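Local coordinates for monomethylamine corrinoid protein 1 (Methanosarcina barkeri, PDB 3EZX) that carries methyl groups on a bound corrinoid between the methyltransferases MtmB and MtbA in methanogenesis from methylamine, at residues L29-L43 / M71-E83. Residues are numbered along the deposited sequence; the frame is centred on the assembly and turned at random.
Sequences LAAGVPALDIITKGL and MSNAMEVLTPELE
Leu78 is the knob of this helix pairing, its isobutyl group lodged among Leu29, Ala35, Ile38 and Ile39. Leu78 CD2 faces Ala35 CB and Ile38 CD1, 3.8 Å from the latter, whereas Leu78 CD1 faces Ile39 CG1 and, beyond the hole, meets Leu43 CD1 tip to tip at 3.9 Å. The Leu78 and Ile39 side chains slide past each other in opposite directions. With CG anti to the carbonyl carbon (chi1 -53°), the Leu78 fork is directed at the facing helix. The helical stretches 35-43 and 71-82 run at 139° with axes 10.0 Å apart, consistent with a small residue on each helix taking a leucine methyl: Ala35 CB is 3.9 Å from Leu82 CD2, and Ala74 CB is 3.7 Å from Leu43 CD1. Deeper in the bundle Met75, bent at chi2 and chi3, crosses Ile39 at about a right angle, and the Met71 CE methyl rests against the Leu43 backbone carbonyl and CB, close to the bound cobamide.

Toward solvent the packing thins. Leu36 CD1 and Leu82 CD2 touch as single methyls at 4.1 Å, and Glu81 lays its aliphatic part along Leu29, with Glu81 CG 3.6 Å from Leu29 CD1, while its carboxylate pairs with Lys84. Cutting Glu81 back to an alanine is likely to strip part of the cover from Leu29 and leave Lys84 without this carboxylate.

No hydrogen bond or salt bridge joins the segments, which implies that shape and apolar burial hold this part of the N-terminal helical bundle together.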
ATOM      1  N   LEU A  29       5.774 -20.038  -4.710  1.00 41.67           N
ATOM      2  CA  LEU A  29       6.913 -19.695  -3.867  1.00 40.80           C
ATOM      3  C   LEU A  29       7.921 -20.848  -3.840  1.00 45.52           C
ATOM      4  O   LEU A  29       9.118 -20.652  -4.058  1.00 54.20           O
ATOM      5  CB  LEU A  29       6.415 -19.396  -2.457  1.00 34.13           C
ATOM      6  CG  LEU A  29       7.213 -18.490  -1.524  1.00 37.49           C
ATOM      7  CD1 LEU A  29       7.308 -17.077  -2.093  1.00 27.79           C
ATOM      8  CD2 LEU A  29       6.513 -18.468  -0.172  1.00 44.63           C
ATOM      9  N   ALA A  30       7.422 -22.053  -3.590  1.00 50.99           N
ATOM     10  CA  ALA A  30       8.264 -23.245  -3.538  1.00 53.47           C
ATOM     11  C   ALA A  30       8.868 -23.553  -4.907  1.00 57.17           C
ATOM     12  O   ALA A  30       9.804 -24.342  -5.012  1.00 60.83           O
ATOM     13  CB  ALA A  30       7.448 -24.435  -3.052  1.00 49.89           C
ATOM     14  N   ALA A  31       8.326 -22.932  -5.951  1.00 52.64           N
ATOM     15  CA  ALA A  31       8.820 -23.140  -7.308  1.00 46.22           C
ATOM     16  C   ALA A  31       9.898 -22.112  -7.622  1.00 44.22           C
ATOM     17  O   ALA A  31      10.196 -21.839  -8.781  1.00 41.97           O
ATOM     18  CB  ALA A  31       7.677 -23.025  -8.306  1.00 54.45           C
ATOM     19  N   GLY A  32      10.464 -21.532  -6.571  1.00 44.80           N
ATOM     20  CA  GLY A  32      11.511 -20.547  -6.746  1.00 42.37           C
ATOM     21  C   GLY A  32      11.038 -19.217  -7.300  1.00 45.29           C
ATOM     22  O   GLY A  32      11.853 -18.405  -7.743  1.00 46.51           O
ATOM     23  N   VAL A  33       9.732 -18.978  -7.287  1.00 43.27           N
ATOM     24  CA  VAL A  33       9.221 -17.719  -7.805  1.00 39.97           C
ATOM     25  C   VAL A  33       9.241 -16.661  -6.707  1.00 40.03           C
ATOM     26  O   VAL A  33       8.800 -16.908  -5.584  1.00 46.36           O
ATOM     27  CB  VAL A  33       7.786 -17.865  -8.340  1.00 40.87           C
ATOM     28  CG1 VAL A  33       7.315 -16.536  -8.918  1.00 37.37           C
ATOM     29  CG2 VAL A  33       7.756 -18.944  -9.399  1.00 30.47           C
ATOM     30  N   PRO A  34       9.768 -15.469  -7.018  1.00 33.06           N
ATOM     31  CA  PRO A  34       9.847 -14.365  -6.055  1.00 29.03           C
ATOM     32  C   PRO A  34       8.501 -13.774  -5.664  1.00 34.19           C
ATOM     33  O   PRO A  34       7.714 -13.376  -6.517  1.00 37.96           O
ATOM     34  CB  PRO A  34      10.742 -13.356  -6.761  1.00 26.31           C
ATOM     35  CG  PRO A  34      10.483 -13.615  -8.211  1.00 21.52           C
ATOM     36  CD  PRO A  34      10.424 -15.115  -8.289  1.00 25.25           C
ATOM     37  N   ALA A  35       8.263 -13.712  -4.359  1.00 36.25           N
ATOM     38  CA  ALA A  35       7.023 -13.190  -3.796  1.00 38.46           C
ATOM     39  C   ALA A  35       6.439 -11.975  -4.505  1.00 33.67           C
ATOM     40  O   ALA A  35       5.232 -11.914  -4.750  1.00 45.47           O
ATOM     41  CB  ALA A  35       7.225 -12.869  -2.310  1.00 33.88           C
ATOM     42  N   LEU A  36       7.283 -11.006  -4.830  1.00 40.31           N
ATOM     43  CA  LEU A  36       6.808  -9.794  -5.488  1.00 36.17           C
ATOM     44  C   LEU A  36       6.269 -10.059  -6.897  1.00 39.65           C
ATOM     45  O   LEU A  36       5.367  -9.370  -7.363  1.00 32.91           O
ATOM     46  CB  LEU A  36       7.927  -8.761  -5.527  1.00 37.88           C
ATOM     47  CG  LEU A  36       7.532  -7.284  -5.500  1.00 47.34           C
ATOM     48  CD1 LEU A  36       6.604  -6.982  -4.316  1.00 32.69           C
ATOM     49  CD2 LEU A  36       8.802  -6.462  -5.397  1.00 40.94           C
ATOM     50  N   ASP A  37       6.808 -11.068  -7.574  1.00 39.99           N
ATOM     51  CA  ASP A  37       6.330 -11.409  -8.912  1.00 42.12           C
ATOM     52  C   ASP A  37       4.975 -12.087  -8.794  1.00 40.07           C
ATOM     53  O   ASP A  37       4.114 -11.936  -9.657  1.00 31.80           O
ATOM     54  CB  ASP A  37       7.324 -12.328  -9.622  1.00 53.42           C
ATOM     55  CG  ASP A  37       8.542 -11.582 -10.121  1.00 64.48           C
ATOM     56  OD1 ASP A  37       9.200 -10.912  -9.297  1.00 74.08           O
ATOM     57  OD2 ASP A  37       8.839 -11.666 -11.331  1.00 60.92           O
ATOM     58  N   ILE A  38       4.797 -12.836  -7.711  1.00 33.43           N
ATOM     59  CA  ILE A  38       3.539 -13.519  -7.433  1.00 33.18           C
ATOM     60  C   ILE A  38       2.450 -12.455  -7.301  1.00 35.23           C
ATOM     61  O   ILE A  38       1.321 -12.645  -7.750  1.00 28.23           O
ATOM     62  CB  ILE A  38       3.621 -14.314  -6.112  1.00 33.76           C
ATOM     63  CG1 ILE A  38       4.625 -15.466  -6.262  1.00 28.44           C
ATOM     64  CG2 ILE A  38       2.250 -14.833  -5.730  1.00 33.68           C
ATOM     65  CD1 ILE A  38       4.821 -16.268  -4.987  1.00 31.98           C
ATOM     66  N   ILE A  39       2.805 -11.335  -6.675  1.00 30.38           N
ATOM     67  CA  ILE A  39       1.870 -10.236  -6.484  1.00 30.98           C
ATOM     68  C   ILE A  39       1.609  -9.460  -7.775  1.00 35.51           C
ATOM     69  O   ILE A  39       0.488  -9.435  -8.284  1.00 37.46           O
ATOM     70  CB  ILE A  39       2.383  -9.238  -5.420  1.00 29.72           C
ATOM     71  CG1 ILE A  39       2.458  -9.918  -4.060  1.00 18.92           C
ATOM     72  CG2 ILE A  39       1.469  -8.015  -5.351  1.00 14.43           C
ATOM     73  CD1 ILE A  39       3.013  -9.028  -2.976  1.00 24.50           C
ATOM     74  N   THR A  40       2.653  -8.843  -8.316  1.00 33.13           N
ATOM     75  CA  THR A  40       2.518  -8.034  -9.523  1.00 39.62           C
ATOM     76  C   THR A  40       2.133  -8.777 -10.800  1.00 29.13           C
ATOM     77  O   THR A  40       1.450  -8.213 -11.650  1.00 31.98           O
ATOM     78  CB  THR A  40       3.806  -7.224  -9.794  1.00 33.93           C
ATOM     79  OG1 THR A  40       4.844  -8.101 -10.250  1.00 45.93           O
ATOM     80  CG2 THR A  40       4.265  -6.527  -8.518  1.00 29.23           C
ATOM     81  N   LYS A  41       2.558 -10.026 -10.950  1.00 27.21           N
ATOM     82  CA  LYS A  41       2.211 -10.770 -12.161  1.00 30.02           C
ATOM     83  C   LYS A  41       1.046 -11.743 -11.992  1.00 26.42           C
ATOM     84  O   LYS A  41       0.579 -12.333 -12.971  1.00 28.57           O
ATOM     85  CB  LYS A  41       3.436 -11.515 -12.698  1.00 37.44           C
ATOM     86  CG  LYS A  41       4.461 -10.597 -13.347  1.00 38.77           C
ATOM     87  CD  LYS A  41       5.697 -11.353 -13.797  1.00 51.76           C
ATOM     88  CE  LYS A  41       6.733 -10.401 -14.383  1.00 69.55           C
ATOM     89  NZ  LYS A  41       8.012 -11.094 -14.710  1.00 78.06           N
ATOM     90  N   GLY A  42       0.566 -11.890 -10.758  1.00 28.31           N
ATOM     91  CA  GLY A  42      -0.536 -12.798 -10.490  1.00 25.38           C
ATOM     92  C   GLY A  42      -1.715 -12.233  -9.709  1.00 31.06           C
ATOM     93  O   GLY A  42      -2.795 -12.033 -10.265  1.00 33.97           O
ATOM     94  N   LEU A  43      -1.512 -11.996  -8.416  1.00 29.81           N
ATOM     95  CA  LEU A  43      -2.562 -11.467  -7.553  1.00 31.77           C
ATOM     96  C   LEU A  43      -3.037 -10.099  -8.024  1.00 35.82           C
ATOM     97  O   LEU A  43      -4.234  -9.888  -8.207  1.00 37.74           O
ATOM     98  CB  LEU A  43      -2.061 -11.373  -6.107  1.00 18.44           C
ATOM     99  CG  LEU A  43      -1.496 -12.665  -5.497  1.00 26.02           C
ATOM    100  CD1 LEU A  43      -0.914 -12.360  -4.131  1.00 31.61           C
ATOM    101  CD2 LEU A  43      -2.581 -13.732  -5.398  1.00 13.35           C
ATOM    102  N   MET A  71      -6.873 -11.983  -1.169  1.00 19.20           N
ATOM    103  CA  MET A  71      -5.558 -11.376  -1.274  1.00 21.95           C
ATOM    104  C   MET A  71      -4.915 -11.114   0.084  1.00 23.99           C
ATOM    105  O   MET A  71      -3.693 -11.142   0.208  1.00 31.25           O
ATOM    106  CB  MET A  71      -5.596 -10.076  -2.078  1.00 28.48           C
ATOM    107  CG  MET A  71      -4.233  -9.780  -2.695  1.00 29.59           C
ATOM    108  SD  MET A  71      -4.065  -8.235  -3.548  1.00 48.09           S
ATOM    109  CE  MET A  71      -4.644  -8.710  -5.117  1.00 44.02           C
ATOM    110  N   SER A  72      -5.723 -10.859   1.105  1.00 25.87           N
ATOM    111  CA  SER A  72      -5.178 -10.622   2.435  1.00 28.64           C
ATOM    112  C   SER A  72      -4.551 -11.918   2.950  1.00 29.35           C
ATOM    113  O   SER A  72      -3.500 -11.906   3.590  1.00 25.66           O
ATOM    114  CB  SER A  72      -6.281 -10.159   3.383  1.00 26.93           C
ATOM    115  OG  SER A  72      -6.924  -9.014   2.860  1.00 50.00           O
ATOM    116  N   ASN A  73      -5.203 -13.038   2.665  1.00 21.26           N
ATOM    117  CA  ASN A  73      -4.685 -14.327   3.087  1.00 30.93           C
ATOM    118  C   ASN A  73      -3.394 -14.627   2.328  1.00 40.29           C
ATOM    119  O   ASN A  73      -2.477 -15.245   2.865  1.00 48.53           O
ATOM    120  CB  ASN A  73      -5.715 -15.434   2.832  1.00 25.12           C
ATOM    121  CG  ASN A  73      -6.815 -15.469   3.883  1.00 29.02           C
ATOM    122  OD1 ASN A  73      -7.712 -16.312   3.828  1.00 36.69           O
ATOM    123  ND2 ASN A  73      -6.748 -14.560   4.846  1.00 22.81           N
ATOM    124  N   ALA A  74      -3.329 -14.186   1.078  1.00 34.46           N
ATOM    125  CA  ALA A  74      -2.146 -14.403   0.256  1.00 35.71           C
ATOM    126  C   ALA A  74      -0.976 -13.614   0.832  1.00 36.87           C
ATOM    127  O   ALA A  74       0.168 -14.075   0.831  1.00 41.16           O
ATOM    128  CB  ALA A  74      -2.418 -13.960  -1.174  1.00 32.19           C
ATOM    129  N   MET A  75      -1.279 -12.422   1.334  1.00 40.13           N
ATOM    130  CA  MET A  75      -0.271 -11.543   1.910  1.00 39.26           C
ATOM    131  C   MET A  75       0.330 -12.088   3.198  1.00 38.50           C
ATOM    132  O   MET A  75       1.481 -11.801   3.520  1.00 34.16           O
ATOM    133  CB  MET A  75      -0.873 -10.160   2.141  1.00 37.43           C
ATOM    134  CG  MET A  75      -1.150  -9.403   0.852  1.00 46.01           C
ATOM    135  SD  MET A  75       0.365  -8.805   0.079  1.00 54.21           S
ATOM    136  CE  MET A  75       0.934 -10.265  -0.713  1.00 35.80           C
ATOM    137  N   GLU A  76      -0.446 -12.882   3.927  1.00 30.46           N
ATOM    138  CA  GLU A  76       0.042 -13.469   5.164  1.00 40.58           C
ATOM    139  C   GLU A  76       1.151 -14.471   4.845  1.00 42.36           C
ATOM    140  O   GLU A  76       2.040 -14.717   5.660  1.00 45.21           O
ATOM    141  CB  GLU A  76      -1.095 -14.169   5.913  1.00 40.03           C
ATOM    142  CG  GLU A  76      -2.247 -13.254   6.272  1.00 45.31           C
ATOM    143  CD  GLU A  76      -3.246 -13.924   7.190  1.00 65.88           C
ATOM    144  OE1 GLU A  76      -3.615 -15.088   6.920  1.00 70.74           O
ATOM    145  OE2 GLU A  76      -3.666 -13.286   8.180  1.00 74.71           O
ATOM    146  N   VAL A  77       1.103 -15.042   3.646  1.00 36.74           N
ATOM    147  CA  VAL A  77       2.115 -16.002   3.240  1.00 35.24           C
ATOM    148  C   VAL A  77       3.318 -15.329   2.586  1.00 37.21           C
ATOM    149  O   VAL A  77       4.440 -15.805   2.716  1.00 46.39           O
ATOM    150  CB  VAL A  77       1.542 -17.044   2.261  1.00 38.02           C
ATOM    151  CG1 VAL A  77       2.624 -18.026   1.857  1.00 20.68           C
ATOM    152  CG2 VAL A  77       0.382 -17.788   2.908  1.00 24.26           C
ATOM    153  N   LEU A  78       3.087 -14.217   1.893  1.00 35.75           N
ATOM    154  CA  LEU A  78       4.168 -13.507   1.211  1.00 35.70           C
ATOM    155  C   LEU A  78       4.878 -12.437   2.049  1.00 41.11           C
ATOM    156  O   LEU A  78       6.078 -12.217   1.878  1.00 36.24           O
ATOM    157  CB  LEU A  78       3.644 -12.869  -0.084  1.00 32.09           C
ATOM    158  CG  LEU A  78       2.913 -13.777  -1.082  1.00 28.22           C
ATOM    159  CD1 LEU A  78       2.422 -12.942  -2.240  1.00 29.86           C
ATOM    160  CD2 LEU A  78       3.828 -14.880  -1.579  1.00 29.87           C
ATOM    161  N   THR A  79       4.150 -11.769   2.943  1.00 37.52           N
ATOM    162  CA  THR A  79       4.750 -10.722   3.777  1.00 37.64           C
ATOM    163  C   THR A  79       6.048 -11.189   4.430  1.00 40.48           C
ATOM    164  O   THR A  79       7.086 -10.538   4.299  1.00 32.20           O
ATOM    165  CB  THR A  79       3.780 -10.242   4.882  1.00 35.15           C
ATOM    166  OG1 THR A  79       2.739  -9.450   4.296  1.00 39.16           O
ATOM    167  CG2 THR A  79       4.517  -9.411   5.919  1.00 28.48           C
ATOM    168  N   PRO A  80       6.005 -12.316   5.153  1.00 33.47           N
ATOM    169  CA  PRO A  80       7.237 -12.787   5.783  1.00 42.31           C
ATOM    170  C   PRO A  80       8.331 -13.029   4.745  1.00 43.93           C
ATOM    171  O   PRO A  80       9.508 -12.774   4.994  1.00 54.82           O
ATOM    172  CB  PRO A  80       6.793 -14.066   6.497  1.00 36.51           C
ATOM    173  CG  PRO A  80       5.609 -14.519   5.704  1.00 41.83           C
ATOM    174  CD  PRO A  80       4.889 -13.230   5.442  1.00 40.97           C
ATOM    175  N   GLU A  81       7.933 -13.507   3.573  1.00 45.28           N
ATOM    176  CA  GLU A  81       8.882 -13.768   2.502  1.00 47.81           C
ATOM    177  C   GLU A  81       9.494 -12.451   2.030  1.00 44.93           C
ATOM    178  O   GLU A  81      10.653 -12.404   1.635  1.00 53.02           O
ATOM    179  CB  GLU A  81       8.172 -14.455   1.334  1.00 50.11           C
ATOM    180  CG  GLU A  81       9.084 -15.266   0.445  1.00 66.80           C
ATOM    181  CD  GLU A  81       9.755 -16.396   1.200  1.00 76.67           C
ATOM    182  OE1 GLU A  81       9.041 -17.149   1.894  1.00 78.85           O
ATOM    183  OE2 GLU A  81      10.991 -16.533   1.097  1.00 83.40           O
ATOM    184  N   LEU A  82       8.703 -11.382   2.083  1.00 46.60           N
ATOM    185  CA  LEU A  82       9.150 -10.060   1.657  1.00 44.30           C
ATOM    186  C   LEU A  82      10.023  -9.376   2.700  1.00 54.81           C
ATOM    187  O   LEU A  82      10.894  -8.574   2.361  1.00 52.53           O
ATOM    188  CB  LEU A  82       7.946  -9.159   1.367  1.00 38.58           C
ATOM    189  CG  LEU A  82       7.037  -9.455   0.175  1.00 45.72           C
ATOM    190  CD1 LEU A  82       5.798  -8.583   0.260  1.00 51.16           C
ATOM    191  CD2 LEU A  82       7.781  -9.199  -1.127  1.00 40.17           C
ATOM    192  N   GLU A  83       9.781  -9.682   3.969  1.00 62.12           N
ATOM    193  CA  GLU A  83      10.546  -9.074   5.048  1.00 69.22           C
ATOM    194  C   GLU A  83      11.967  -9.622   5.130  1.00 79.64           C
ATOM    195  O   GLU A  83      12.765  -9.181   5.961  1.00 83.51           O
ATOM    196  CB  GLU A  83       9.819  -9.268   6.381  1.00 60.74           C
ATOM    197  CG  GLU A  83       8.428  -8.660   6.397  1.00 59.93           C
ATOM    198  CD  GLU A  83       7.717  -8.851   7.718  1.00 59.63           C
ATOM    199  OE1 GLU A  83       7.736  -9.986   8.242  1.00 49.03           O
ATOM    200  OE2 GLU A  83       7.129  -7.872   8.225  1.00 63.56           O
TER